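Local coordinates for pvivax hypothetical protein (Plasmodium vivax, PDB 2B30) that is of unproven function but belongs to the Cof-like hydrolases of the HAD superfamily, which suggests a magnesium-dependent phosphatase, at residues 28-33 against 242-247; 258-263 against 275-280; 61-66 against 91-96; 49-54 against 85-90. One frame throughout, in Å; residues are numbered along the deposited sequence.

Contact 1. Residues 28-33 against 242-247; sequences KLLLID and QVLVVG. With CA (calcium ion), chain E.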
loop_
_atom_site.group_PDB
_atom_site.type_symbol
_atom_site.label_atom_id
_atom_site.label_comp_id
_atom_site.label_asym_id
_atom_site.label_seq_id
_atom_site.Cartn_x
_atom_site.Cartn_y
_atom_site.Cartn_z
ATOM N N LYS A 28 10.430 18.676 -0.682
ATOM C CA LYS A 28 11.813 18.334 -1.013
ATOM C C LYS A 28 11.956 17.238 -2.091
ATOM O O LYS A 28 13.069 17.007 -2.581
ATOM C CB LYS A 28 12.555 17.936 0.272
ATOM C CG LYS A 28 12.809 19.134 1.160
ATOM C CD LYS A 28 13.374 18.774 2.519
ATOM C CE LYS A 28 13.543 20.036 3.395
ATOM N NZ LYS A 28 13.876 19.733 4.832
ATOM N N LEU A 29 10.846 16.584 -2.463
ATOM C CA LEU A 29 10.861 15.471 -3.425
ATOM C C LEU A 29 9.732 15.633 -4.427
ATOM O O LEU A 29 8.568 15.733 -4.028
ATOM C CB LEU A 29 10.671 14.134 -2.707
ATOM C CG LEU A 29 11.463 12.913 -3.200
ATOM C CD1 LEU A 29 10.787 11.623 -2.733
ATOM C CD2 LEU A 29 11.676 12.880 -4.689
ATOM N N LEU A 30 10.068 15.654 -5.720
ATOM C CA LEU A 30 9.056 15.689 -6.781
ATOM C C LEU A 30 8.927 14.298 -7.394
ATOM O O LEU A 30 9.886 13.780 -7.970
ATOM C CB LEU A 30 9.412 16.713 -7.868
ATOM C CG LEU A 30 9.757 18.147 -7.434
ATOM C CD1 LEU A 30 10.049 19.033 -8.655
ATOM C CD2 LEU A 30 8.658 18.769 -6.570
ATOM N N LEU A 31 7.741 13.706 -7.263
ATOM C CA LEU A 31 7.451 12.386 -7.802
ATOM C C LEU A 31 6.480 12.517 -8.973
ATOM O O LEU A 31 5.300 12.785 -8.787
ATOM C CB LEU A 31 6.853 11.492 -6.717
ATOM C CG LEU A 31 7.698 11.260 -5.454
ATOM C CD1 LEU A 31 6.916 10.362 -4.542
ATOM C CD2 LEU A 31 9.101 10.660 -5.725
ATOM N N ILE A 32 6.985 12.303 -10.181
ATOM C CA ILE A 32 6.281 12.664 -11.398
ATOM C C ILE A 32 5.988 11.421 -12.204
ATOM O O ILE A 32 6.908 10.676 -12.549
ATOM C CB ILE A 32 7.151 13.593 -12.249
ATOM C CG1 ILE A 32 7.666 14.759 -11.396
ATOM C CG2 ILE A 32 6.372 14.082 -13.480
ATOM C CD1 ILE A 32 8.561 15.734 -12.163
ATOM N N ASP A 33 4.717 11.191 -12.514
ATOM C CA ASP A 33 4.348 10.103 -13.427
ATOM C C ASP A 33 4.804 10.445 -14.843
ATOM O O ASP A 33 4.914 11.620 -15.189
ATOM C CB ASP A 33 2.839 9.869 -13.395
ATOM C CG ASP A 33 2.389 8.786 -14.354
ATOM O OD1 ASP A 33 3.022 7.705 -14.429
ATOM O OD2 ASP A 33 1.382 9.017 -15.044
ATOM N N GLN A 242 6.851 16.017 2.956
ATOM C CA GLN A 242 7.764 16.675 2.018
ATOM C C GLN A 242 7.669 16.168 0.584
ATOM O O GLN A 242 8.441 16.582 -0.268
ATOM C CB GLN A 242 9.194 16.505 2.510
ATOM C CG GLN A 242 9.417 17.126 3.865
ATOM C CD GLN A 242 10.725 16.718 4.473
ATOM O OE1 GLN A 242 11.129 15.568 4.365
ATOM N NE2 GLN A 242 11.397 17.660 5.126
ATOM N N VAL A 243 6.712 15.294 0.314
ATOM C CA VAL A 243 6.627 14.632 -0.974
ATOM C C VAL A 243 5.481 15.205 -1.786
ATOM O O VAL A 243 4.340 15.175 -1.327
ATOM C CB VAL A 243 6.402 13.115 -0.776
ATOM C CG1 VAL A 243 6.208 12.427 -2.107
ATOM C CG2 VAL A 243 7.578 12.505 -0.022
ATOM N N LEU A 244 5.781 15.722 -2.980
ATOM C CA LEU A 244 4.742 16.120 -3.927
ATOM C C LEU A 244 4.700 15.165 -5.107
ATOM O O LEU A 244 5.722 14.903 -5.742
ATOM C CB LEU A 244 4.943 17.544 -4.447
ATOM C CG LEU A 244 3.983 17.941 -5.596
ATOM C CD1 LEU A 244 3.308 19.251 -5.305
ATOM C CD2 LEU A 244 4.676 17.980 -6.945
ATOM N N VAL A 245 3.495 14.704 -5.427
ATOM C CA VAL A 245 3.298 13.646 -6.411
ATOM C C VAL A 245 2.177 14.018 -7.393
ATOM O O VAL A 245 1.220 14.705 -7.020
ATOM C CB VAL A 245 3.003 12.293 -5.704
ATOM C CG1 VAL A 245 1.701 12.337 -4.950
ATOM C CG2 VAL A 245 2.988 11.149 -6.695
ATOM N N VAL A 246 2.312 13.567 -8.640
ATOM C CA VAL A 246 1.339 13.868 -9.680
ATOM C C VAL A 246 1.178 12.668 -10.636
ATOM O O VAL A 246 2.157 12.020 -10.997
ATOM C CB VAL A 246 1.694 15.223 -10.419
ATOM C CG1 VAL A 246 3.027 15.151 -11.119
ATOM C CG2 VAL A 246 0.597 15.623 -11.398
ATOM N N GLY A 247 -0.061 12.367 -11.027
ATOM C CA GLY A 247 -0.343 11.171 -11.826
ATOM C C GLY A 247 -1.706 11.165 -12.501
ATOM O O GLY A 247 -2.402 12.180 -12.508
HETATM CA CA CA E . 0.893 7.211 -16.243
#
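Leu-31 turns CG anti to its carbonyl carbon (chi1 -59°), and Val-243 sets CG1 anti to its own nitrogen (chi1 176°). This brings Leu-31 CD1 and CG against Val-243 CG1. On the same face, Leu-31 CB packs on Val-245 CG2 at 3.9 Å. On the other face Leu-30 CD2 meets Leu-244 CD2 at 4.1 Å, and Ile-32 CG2 lies near Val-246 CG1. Backbone bonds hold the two parallel strands in register. Leu-31 is the middle link: its N donates to Leu-244 O (2.8 Å), and its O accepts from Val-246 N (3.1 Å). At the start of the pair, Gln-242 O takes two donors, Lys-28 N and Leu-29 N. Gln-242 OE1 is hydrogen-bonded outside the pair, to Ser-239 N. At the other end, Asp-33 N donates to Val-246 O. The carboxylate of Asp-33 extends beyond the pair to a calcium ion. Asp-33 OD2 binds the calcium ion at 2.2 Å, and Asp-33 OD1 is farther from it at 2.8 Å. OD2 is also hydrogen-bonded to Thr-37 OG1. Asp-35 O and Asp-248 OD1 complete the protein ligands. Two central parallel strands ending at a metal held by aspartates from both chain regions are characteristic of the Rossmann-like HAD core, where the first strand leads into the DxD motif.

Contact 2. Residues 258-263 against 275-280; sequences NFKYSF and HAKCVL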
loop_
_atom_site.group_PDB
_atom_site.type_symbol
_atom_site.label_atom_id
_atom_site.label_comp_id
_atom_site.label_asym_id
_atom_site.label_seq_id
_atom_site.Cartn_x
_atom_site.Cartn_y
_atom_site.Cartn_z
ATOM N N ASN A 258 -1.925 8.019 -0.603
ATOM C CA ASN A 258 -1.121 8.044 0.626
ATOM C C ASN A 258 -0.220 9.268 0.803
ATOM O O ASN A 258 0.452 9.406 1.826
ATOM C CB ASN A 258 -0.294 6.765 0.744
ATOM C CG ASN A 258 -1.158 5.524 0.811
ATOM O OD1 ASN A 258 -1.616 5.041 -0.207
ATOM N ND2 ASN A 258 -1.382 5.006 2.007
ATOM N N PHE A 259 -0.209 10.164 -0.174
ATOM C CA PHE A 259 0.546 11.390 -0.041
ATOM C C PHE A 259 -0.386 12.592 0.075
ATOM O O PHE A 259 -1.549 12.530 -0.344
ATOM C CB PHE A 259 1.524 11.517 -1.193
ATOM C CG PHE A 259 2.706 10.605 -1.061
ATOM C CD1 PHE A 259 3.621 10.782 -0.020
ATOM C CD2 PHE A 259 2.912 9.564 -1.958
ATOM C CE1 PHE A 259 4.718 9.935 0.127
ATOM C CE2 PHE A 259 4.003 8.708 -1.812
ATOM C CZ PHE A 259 4.905 8.897 -0.765
ATOM N N LYS A 260 0.120 13.662 0.691
ATOM C CA LYS A 260 -0.688 14.833 1.028
ATOM C C LYS A 260 -0.756 15.794 -0.131
ATOM O O LYS A 260 -1.827 16.280 -0.464
ATOM C CB LYS A 260 -0.126 15.572 2.254
ATOM C CG LYS A 260 -1.007 16.745 2.735
ATOM C CD LYS A 260 -0.294 17.618 3.752
ATOM C CE LYS A 260 -0.272 16.992 5.109
ATOM N NZ LYS A 260 0.716 17.623 6.023
ATOM N N TYR A 261 0.391 16.093 -0.725
ATOM C CA TYR A 261 0.431 17.013 -1.851
ATOM C C TYR A 261 0.390 16.215 -3.141
ATOM O O TYR A 261 1.364 16.189 -3.900
ATOM C CB TYR A 261 1.651 17.936 -1.756
ATOM C CG TYR A 261 1.650 18.659 -0.439
ATOM C CD1 TYR A 261 0.685 19.615 -0.154
ATOM C CD2 TYR A 261 2.565 18.346 0.549
ATOM C CE1 TYR A 261 0.650 20.255 1.075
ATOM C CE2 TYR A 261 2.543 18.983 1.773
ATOM C CZ TYR A 261 1.588 19.928 2.035
ATOM O OH TYR A 261 1.585 20.541 3.271
ATOM N N SER A 262 -0.758 15.568 -3.365
ATOM C CA SER A 262 -0.956 14.690 -4.509
ATOM C C SER A 262 -1.903 15.335 -5.492
ATOM O O SER A 262 -2.966 15.860 -5.122
ATOM C CB SER A 262 -1.486 13.315 -4.081
ATOM O OG SER A 262 -2.801 13.383 -3.555
ATOM N N PHE A 263 -1.512 15.292 -6.757
ATOM C CA PHE A 263 -2.228 16.009 -7.791
ATOM C C PHE A 263 -2.518 15.115 -8.978
ATOM O O PHE A 263 -1.628 14.411 -9.456
ATOM C CB PHE A 263 -1.405 17.222 -8.213
ATOM C CG PHE A 263 -1.295 18.261 -7.141
ATOM C CD1 PHE A 263 -2.248 19.261 -7.025
ATOM C CD2 PHE A 263 -0.260 18.224 -6.225
ATOM C CE1 PHE A 263 -2.156 20.215 -6.018
ATOM C CE2 PHE A 263 -0.166 19.172 -5.222
ATOM C CZ PHE A 263 -1.120 20.167 -5.119
ATOM N N HIS A 275 -8.821 10.018 -5.778
ATOM C CA HIS A 275 -7.862 9.550 -4.776
ATOM C C HIS A 275 -6.799 10.607 -4.471
ATOM O O HIS A 275 -6.232 10.641 -3.369
ATOM C CB HIS A 275 -7.243 8.215 -5.200
ATOM C CG HIS A 275 -8.118 7.037 -4.904
ATOM N ND1 HIS A 275 -8.141 6.426 -3.670
ATOM C CD2 HIS A 275 -9.019 6.377 -5.668
ATOM C CE1 HIS A 275 -9.024 5.443 -3.685
ATOM N NE2 HIS A 275 -9.568 5.390 -4.886
ATOM N N ALA A 276 -6.556 11.478 -5.445
ATOM C CA ALA A 276 -5.661 12.616 -5.276
ATOM C C ALA A 276 -6.318 13.687 -4.421
ATOM O O ALA A 276 -7.520 13.660 -4.215
ATOM C CB ALA A 276 -5.281 13.189 -6.636
ATOM N N LYS A 277 -5.523 14.627 -3.925
ATOM C CA LYS A 277 -6.043 15.724 -3.102
ATOM C C LYS A 277 -6.740 16.732 -3.991
ATOM O O LYS A 277 -7.776 17.304 -3.634
ATOM C CB LYS A 277 -4.911 16.436 -2.361
ATOM C CG LYS A 277 -5.360 17.336 -1.208
ATOM C CD LYS A 277 -4.283 18.373 -0.874
ATOM C CE LYS A 277 -4.092 18.581 0.632
ATOM N NZ LYS A 277 -2.989 19.570 0.922
ATOM N N CYS A 278 -6.156 16.934 -5.167
ATOM C CA CYS A 278 -6.511 18.051 -5.993
ATOM C C CYS A 278 -6.319 17.725 -7.467
ATOM O O CYS A 278 -5.275 17.207 -7.868
ATOM C CB CYS A 278 -5.631 19.214 -5.579
ATOM S SG CYS A 278 -6.016 20.743 -6.366
ATOM N N VAL A 279 -7.344 18.016 -8.264
ATOM C CA VAL A 279 -7.297 17.829 -9.704
ATOM C C VAL A 279 -6.765 19.113 -10.321
ATOM O O VAL A 279 -7.262 20.204 -10.020
ATOM C CB VAL A 279 -8.700 17.549 -10.291
ATOM C CG1 VAL A 279 -8.612 17.306 -11.817
ATOM C CG2 VAL A 279 -9.358 16.373 -9.588
ATOM N N LEU A 280 -5.773 18.998 -11.190
ATOM C CA LEU A 280 -5.220 20.190 -11.828
ATOM C C LEU A 280 -6.212 20.757 -12.855
ATOM O O LEU A 280 -6.957 20.018 -13.487
ATOM C CB LEU A 280 -3.862 19.884 -12.474
ATOM C CG LEU A 280 -2.708 19.554 -11.508
ATOM C CD1 LEU A 280 -1.524 18.972 -12.257
ATOM C CD2 LEU A 280 -2.256 20.772 -10.728
#
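Ser-262 O takes two backbone donors from the facing segment: Lys-277 N at 3.1 Å and, weakly, Cys-278 N at 3.4 Å. Lys-277 N stands above the carbonyl plane of Ser-262 and also donates to Ser-262 OG at 3.0 Å. The hydroxyl is placed for this by chi1 of 67°, between the backbone N and the carbonyl carbon, and it has a second partner in Leu-256 O. These bonds tie Ser-262 to the residues that follow helix 270-275. That helix joins strand 261-264 to strand 278-279 in a beta-alpha-beta unit, and the two strands run parallel, with Phe-263 paired to Cys-278. Phe-263 and Cys-278 point to the same face. The Phe-263 ring meets Cys-278 CB through CE1 at 3.6 Å, and the sulfur lies oblique to the ring in a sulfur-aromatic contact. Leu-280 CD2 adds a further touch at Phe-263 CD1. Beside this, the Lys-277 chain runs alongside Lys-260, with CD 3.3 Å from Lys-260 O. The two ammonium groups have different partners: Lys-277 NZ is bonded to Ala-21 O, and Lys-260 NZ makes a salt bridge with Asp-241. Lys-203 of the second subunit bonds to Ala-276 O, and Asn-204 of that subunit bonds to His-275 O.

Contact 3. Residues 61-66 against 91-96; sequences GYMVSI and GMPGVY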
loop_
_atom_site.group_PDB
_atom_site.type_symbol
_atom_site.label_atom_id
_atom_site.label_comp_id
_atom_site.label_asym_id
_atom_site.label_seq_id
_atom_site.Cartn_x
_atom_site.Cartn_y
_atom_site.Cartn_z
ATOM N N GLY A 61 17.092 22.867 -6.237
ATOM C CA GLY A 61 17.552 21.946 -5.193
ATOM C C GLY A 61 16.603 20.807 -4.872
ATOM O O GLY A 61 16.816 20.092 -3.886
ATOM N N TYR A 62 15.570 20.629 -5.701
ATOM C CA TYR A 62 14.587 19.563 -5.509
ATOM C C TYR A 62 15.125 18.236 -6.035
ATOM O O TYR A 62 15.743 18.190 -7.093
ATOM C CB TYR A 62 13.252 19.895 -6.209
ATOM C CG TYR A 62 12.585 21.137 -5.665
ATOM C CD1 TYR A 62 11.746 21.072 -4.565
ATOM C CD2 TYR A 62 12.814 22.383 -6.239
ATOM C CE1 TYR A 62 11.143 22.221 -4.054
ATOM C CE2 TYR A 62 12.229 23.528 -5.732
ATOM C CZ TYR A 62 11.395 23.445 -4.642
ATOM O OH TYR A 62 10.813 24.588 -4.144
ATOM N N MET A 63 14.890 17.167 -5.280
ATOM C CA MET A 63 15.150 15.816 -5.739
ATOM C C MET A 63 13.966 15.414 -6.590
ATOM O O MET A 63 12.805 15.619 -6.207
ATOM C CB MET A 63 15.302 14.838 -4.573
ATOM C CG MET A 63 15.587 13.406 -5.029
ATOM S SD MET A 63 16.271 12.332 -3.751
ATOM C CE MET A 63 17.930 13.007 -3.530
ATOM N N VAL A 64 14.262 14.848 -7.750
ATOM C CA VAL A 64 13.241 14.522 -8.714
ATOM C C VAL A 64 13.340 13.038 -9.014
ATOM O O VAL A 64 14.432 12.512 -9.264
ATOM C CB VAL A 64 13.441 15.345 -9.984
ATOM C CG1 VAL A 64 12.591 14.823 -11.137
ATOM C CG2 VAL A 64 13.137 16.801 -9.699
ATOM N N SER A 65 12.194 12.369 -8.962
ATOM C CA SER A 65 12.106 10.950 -9.271
ATOM C C SER A 65 10.871 10.691 -10.124
ATOM O O SER A 65 9.747 11.021 -9.749
ATOM C CB SER A 65 12.039 10.108 -7.995
ATOM O OG SER A 65 11.694 8.770 -8.313
ATOM N N ILE A 66 11.089 10.092 -11.280
ATOM C CA ILE A 66 9.991 9.703 -12.112
ATOM C C ILE A 66 9.523 8.326 -11.670
ATOM O O ILE A 66 10.321 7.410 -11.495
ATOM C CB ILE A 66 10.380 9.764 -13.578
ATOM C CG1 ILE A 66 10.482 11.244 -13.975
ATOM C CG2 ILE A 66 9.335 9.050 -14.417
ATOM C CD1 ILE A 66 11.116 11.494 -15.295
ATOM N N GLY A 91 17.460 9.980 -14.996
ATOM C CA GLY A 91 16.588 8.966 -14.417
ATOM C C GLY A 91 16.998 8.459 -13.052
ATOM O O GLY A 91 16.536 7.409 -12.611
ATOM N N MET A 92 17.856 9.199 -12.366
ATOM C CA MET A 92 18.315 8.796 -11.049
ATOM C C MET A 92 18.190 9.949 -10.065
ATOM O O MET A 92 18.777 11.002 -10.267
ATOM C CB MET A 92 19.759 8.361 -11.129
ATOM C CG MET A 92 20.005 7.280 -12.132
ATOM S SD MET A 92 21.742 6.912 -12.131
ATOM C CE MET A 92 22.426 8.372 -12.926
ATOM N N PRO A 93 17.433 9.756 -8.985
ATOM C CA PRO A 93 16.766 8.519 -8.565
ATOM C C PRO A 93 15.537 8.181 -9.416
ATOM O O PRO A 93 15.086 9.002 -10.226
ATOM C CB PRO A 93 16.345 8.833 -7.134
ATOM C CG PRO A 93 16.109 10.320 -7.148
ATOM C CD PRO A 93 17.149 10.877 -8.072
ATOM N N GLY A 94 15.006 6.978 -9.236
ATOM C CA GLY A 94 13.829 6.581 -9.983
ATOM C C GLY A 94 13.121 5.336 -9.492
ATOM O O GLY A 94 13.742 4.426 -8.955
ATOM N N VAL A 95 11.803 5.327 -9.691
ATOM C CA VAL A 95 10.950 4.184 -9.413
ATOM C C VAL A 95 10.412 3.691 -10.754
ATOM O O VAL A 95 9.628 4.380 -11.416
ATOM C CB VAL A 95 9.778 4.584 -8.496
ATOM C CG1 VAL A 95 8.828 3.424 -8.303
ATOM C CG2 VAL A 95 10.304 5.077 -7.159
ATOM N N TYR A 96 10.837 2.501 -11.150
ATOM C CA TYR A 96 10.529 1.991 -12.464
ATOM C C TYR A 96 9.818 0.662 -12.365
ATOM O O TYR A 96 9.895 -0.009 -11.337
ATOM C CB TYR A 96 11.815 1.858 -13.254
ATOM C CG TYR A 96 12.516 3.176 -13.407
ATOM C CD1 TYR A 96 11.989 4.156 -14.223
ATOM C CD2 TYR A 96 13.699 3.461 -12.716
ATOM C CE1 TYR A 96 12.619 5.378 -14.376
ATOM C CE2 TYR A 96 14.337 4.692 -12.862
ATOM C CZ TYR A 96 13.783 5.636 -13.697
ATOM O OH TYR A 96 14.368 6.850 -13.872
HETATM O O HOH W 1 13.706 9.158 -12.495
#
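Met-63 and Pro-93 meet at a slant, with Met-63 CG 3.8 Å from Pro-93 CG. Met-63 reaches the ring because its CG lies anti to the backbone nitrogen (chi1 -180°). The proline ring also sits by the backbone, its CD 3.4 Å from Val-64 O. A cis peptide bond precedes it. Further along, Ser-65 OG lies against Gly-94 CA, and Val-95 CG2 is nearby. Tyr-96 turns its ring so that Ile-66 O lies over one face. That same oxygen accepts the one direct hydrogen bond of the pair, from Val-95 N at 3.1 Å. Next to it a water stands between the two segments. It accepts from Ile-66 N (3.0 Å) and donates to Pro-93 O (2.7 Å), two atoms too far apart to bond directly. It also donates to Tyr-96 OH, and that hydroxyl in turn donates to Gly-91 O at 2.6 Å, fixing the ring. The two strands are parallel neighbours in the central HAD sheet. Strand 29-33 flanks strand 63-67 through backbone bonds from Leu-30 and Ile-32 to Ser-65. Helix 72-79 covers Ile-66 and Tyr-96, while Leu-232 of helix 225-235 packs on Ser-65, Pro-93 and Val-95.

Contact 4. Residues 49-54 against 85-90; sequences ENIDAI and KKMNFY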
loop_
_atom_site.group_PDB
_atom_site.type_symbol
_atom_site.label_atom_id
_atom_site.label_comp_id
_atom_site.label_asym_id
_atom_site.label_seq_id
_atom_site.Cartn_x
_atom_site.Cartn_y
_atom_site.Cartn_z
ATOM N N GLU A 49 8.186 22.839 -21.950
ATOM C CA GLU A 49 7.905 23.517 -20.668
ATOM C C GLU A 49 8.200 22.583 -19.510
ATOM O O GLU A 49 8.698 23.013 -18.469
ATOM C CB GLU A 49 6.444 23.977 -20.526
ATOM C CG GLU A 49 5.824 24.571 -21.768
ATOM C CD GLU A 49 5.062 23.540 -22.579
ATOM O OE1 GLU A 49 4.012 23.075 -22.090
ATOM O OE2 GLU A 49 5.514 23.197 -23.698
ATOM N N ASN A 50 7.866 21.309 -19.683
ATOM C CA ASN A 50 8.133 20.328 -18.650
ATOM C C ASN A 50 9.638 20.118 -18.450
ATOM O O ASN A 50 10.109 20.022 -17.308
ATOM C CB ASN A 50 7.438 19.005 -18.962
ATOM C CG ASN A 50 5.929 19.069 -18.772
ATOM O OD1 ASN A 50 5.374 20.084 -18.342
ATOM N ND2 ASN A 50 5.260 17.972 -19.091
ATOM N N ILE A 51 10.383 20.084 -19.554
ATOM C CA ILE A 51 11.843 19.952 -19.506
ATOM C C ILE A 51 12.480 21.110 -18.733
ATOM O O ILE A 51 13.354 20.886 -17.899
ATOM C CB ILE A 51 12.457 19.809 -20.922
ATOM C CG1 ILE A 51 12.409 18.356 -21.392
ATOM C CG2 ILE A 51 13.910 20.220 -20.948
ATOM C CD1 ILE A 51 11.038 17.839 -21.677
ATOM N N ASP A 52 12.036 22.336 -18.985
ATOM C CA ASP A 52 12.535 23.498 -18.230
ATOM C C ASP A 52 12.145 23.412 -16.765
ATOM O O ASP A 52 12.907 23.801 -15.888
ATOM C CB ASP A 52 11.990 24.813 -18.809
ATOM C CG ASP A 52 12.524 25.106 -20.194
ATOM O OD1 ASP A 52 13.766 25.133 -20.367
ATOM O OD2 ASP A 52 11.699 25.311 -21.110
ATOM N N ALA A 53 10.935 22.918 -16.514
ATOM C CA ALA A 53 10.420 22.798 -15.151
ATOM C C ALA A 53 11.325 21.889 -14.343
ATOM O O ALA A 53 11.752 22.240 -13.243
ATOM C CB ALA A 53 9.001 22.252 -15.163
ATOM N N ILE A 54 11.626 20.724 -14.911
ATOM C CA ILE A 54 12.529 19.794 -14.281
ATOM C C ILE A 54 13.922 20.423 -14.178
ATOM O O ILE A 54 14.560 20.359 -13.120
ATOM C CB ILE A 54 12.563 18.464 -15.037
ATOM C CG1 ILE A 54 11.204 17.763 -14.896
ATOM C CG2 ILE A 54 13.689 17.569 -14.496
ATOM C CD1 ILE A 54 10.996 16.618 -15.856
ATOM N N LYS A 85 20.616 16.282 -21.121
ATOM C CA LYS A 85 21.690 17.262 -20.936
ATOM C C LYS A 85 21.099 18.575 -20.450
ATOM O O LYS A 85 21.579 19.168 -19.490
ATOM C CB LYS A 85 22.449 17.493 -22.249
ATOM C CG LYS A 85 23.453 16.400 -22.626
ATOM C CD LYS A 85 24.793 16.615 -21.937
ATOM C CE LYS A 85 25.940 15.890 -22.636
ATOM N NZ LYS A 85 27.240 16.206 -21.972
ATOM N N LYS A 86 20.040 19.009 -21.124
ATOM C CA LYS A 86 19.353 20.259 -20.814
ATOM C C LYS A 86 18.830 20.287 -19.370
ATOM O O LYS A 86 18.965 21.293 -18.677
ATOM C CB LYS A 86 18.205 20.467 -21.809
ATOM C CG LYS A 86 17.492 21.811 -21.721
ATOM C CD LYS A 86 16.470 21.950 -22.867
ATOM C CE LYS A 86 15.534 23.155 -22.682
ATOM N NZ LYS A 86 14.410 23.161 -23.670
ATOM N N MET A 87 18.234 19.187 -18.920
ATOM C CA MET A 87 17.717 19.097 -17.545
ATOM C C MET A 87 18.814 18.829 -16.523
ATOM O O MET A 87 18.682 19.223 -15.361
ATOM C CB MET A 87 16.701 17.959 -17.419
ATOM C CG MET A 87 15.453 18.127 -18.226
ATOM S SD MET A 87 14.325 16.762 -17.953
ATOM C CE MET A 87 15.212 15.385 -18.683
ATOM N N ASN A 88 19.875 18.150 -16.968
ATOM C CA ASN A 88 20.875 17.548 -16.089
ATOM C C ASN A 88 20.220 16.458 -15.232
ATOM O O ASN A 88 20.376 16.415 -14.013
ATOM C CB ASN A 88 21.578 18.597 -15.224
ATOM C CG ASN A 88 22.816 18.055 -14.545
ATOM O OD1 ASN A 88 23.375 17.035 -14.959
ATOM N ND2 ASN A 88 23.257 18.734 -13.492
ATOM N N PHE A 89 19.482 15.579 -15.908
ATOM C CA PHE A 89 18.740 14.498 -15.279
ATOM C C PHE A 89 18.833 13.241 -16.146
ATOM O O PHE A 89 18.672 13.319 -17.365
ATOM C CB PHE A 89 17.282 14.902 -15.118
ATOM C CG PHE A 89 16.470 13.912 -14.350
ATOM C CD1 PHE A 89 16.656 13.768 -12.982
ATOM C CD2 PHE A 89 15.528 13.116 -14.990
ATOM C CE1 PHE A 89 15.914 12.848 -12.257
ATOM C CE2 PHE A 89 14.778 12.196 -14.280
ATOM C CZ PHE A 89 14.970 12.059 -12.911
ATOM N N TYR A 90 19.097 12.097 -15.510
ATOM C CA TYR A 90 19.373 10.844 -16.212
ATOM C C TYR A 90 18.649 9.686 -15.521
ATOM O O TYR A 90 19.149 8.560 -15.461
ATOM C CB TYR A 90 20.898 10.606 -16.286
ATOM C CG TYR A 90 21.651 11.788 -16.875
ATOM C CD1 TYR A 90 21.927 11.868 -18.243
ATOM C CD2 TYR A 90 22.041 12.857 -16.069
ATOM C CE1 TYR A 90 22.585 12.977 -18.779
ATOM C CE2 TYR A 90 22.692 13.967 -16.599
ATOM C CZ TYR A 90 22.963 14.018 -17.944
ATOM O OH TYR A 90 23.612 15.120 -18.437
#
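Lys-86 meets Asp-52 with its carbon before its charge: CE is 3.5 Å from Asp-52 OD1, while NZ is 3.9 Å from that oxygen. The salt bridge is therefore long, and its contribution is probably modest. The lysine has a second contact that is plainly apolar. With CG anti to the backbone N (chi1 -173°) and the rest of the chain extended, it crosses Ile-51 at about a right angle. Lys-86 CD comes to 3.6 Å from Ile-51 CG2. The ammonium group ends near Asp-52, and the stem covers the isoleucine methyl. Deeper in, Met-87 touches two isoleucines about one helix turn apart. Its CG touches Ile-51 CG2 at 3.8 Å and also approaches Ile-51 O. Its sulfur goes to the other isoleucine, with SD 3.6 Å from Ile-54 CG2 and also near CB and CD1. Both isoleucines point their CB toward the helix end that carries Met-87. That end is a Schellman motif. Asn-88, with positive phi, is its C-prime residue, and Phe-89 N reaches Leu-84 O. Outside the two segments, Lys-55 NZ is hydrogen-bonded to Lys-86 O, which gives the helices a polar link as well. Helix 48-60 is thus packed on the end of helix 81-87. Elsewhere it meets helix 288-297, where Asn-50 OD1 bonds to Ala-290 N and Ala-53 touches Leu-293. Phe-89, just past the turn, lies on Val-64 and Ile-66 of strand 63-67.

How the contacts relate
Contacts 1, 2 and 3 join neighbouring strands of one sheet; contact 4 packs two helices beside it. Contact 1 is the centre: strand 243-247 is bonded to strand 261-264 of contact 2, and strand 29-33 to strand 63-67 of contact 3. Contacts 1 and 3 are almost wholly buried. Contact 2 is buried but adjoins the second subunit. Contact 4 is buried at its isoleucines and methionine, while Asp-52 and Lys-86 are partly exposed. Contact 1 carries the metal site and regular backbone bonds. In contact 2 the backbone O and hydroxyl of a serine both take part. Contact 3 has one direct backbone bond and a water bridge. Contact 4 is mainly apolar with one long salt bridge; it touches contact 3 through Phe-89.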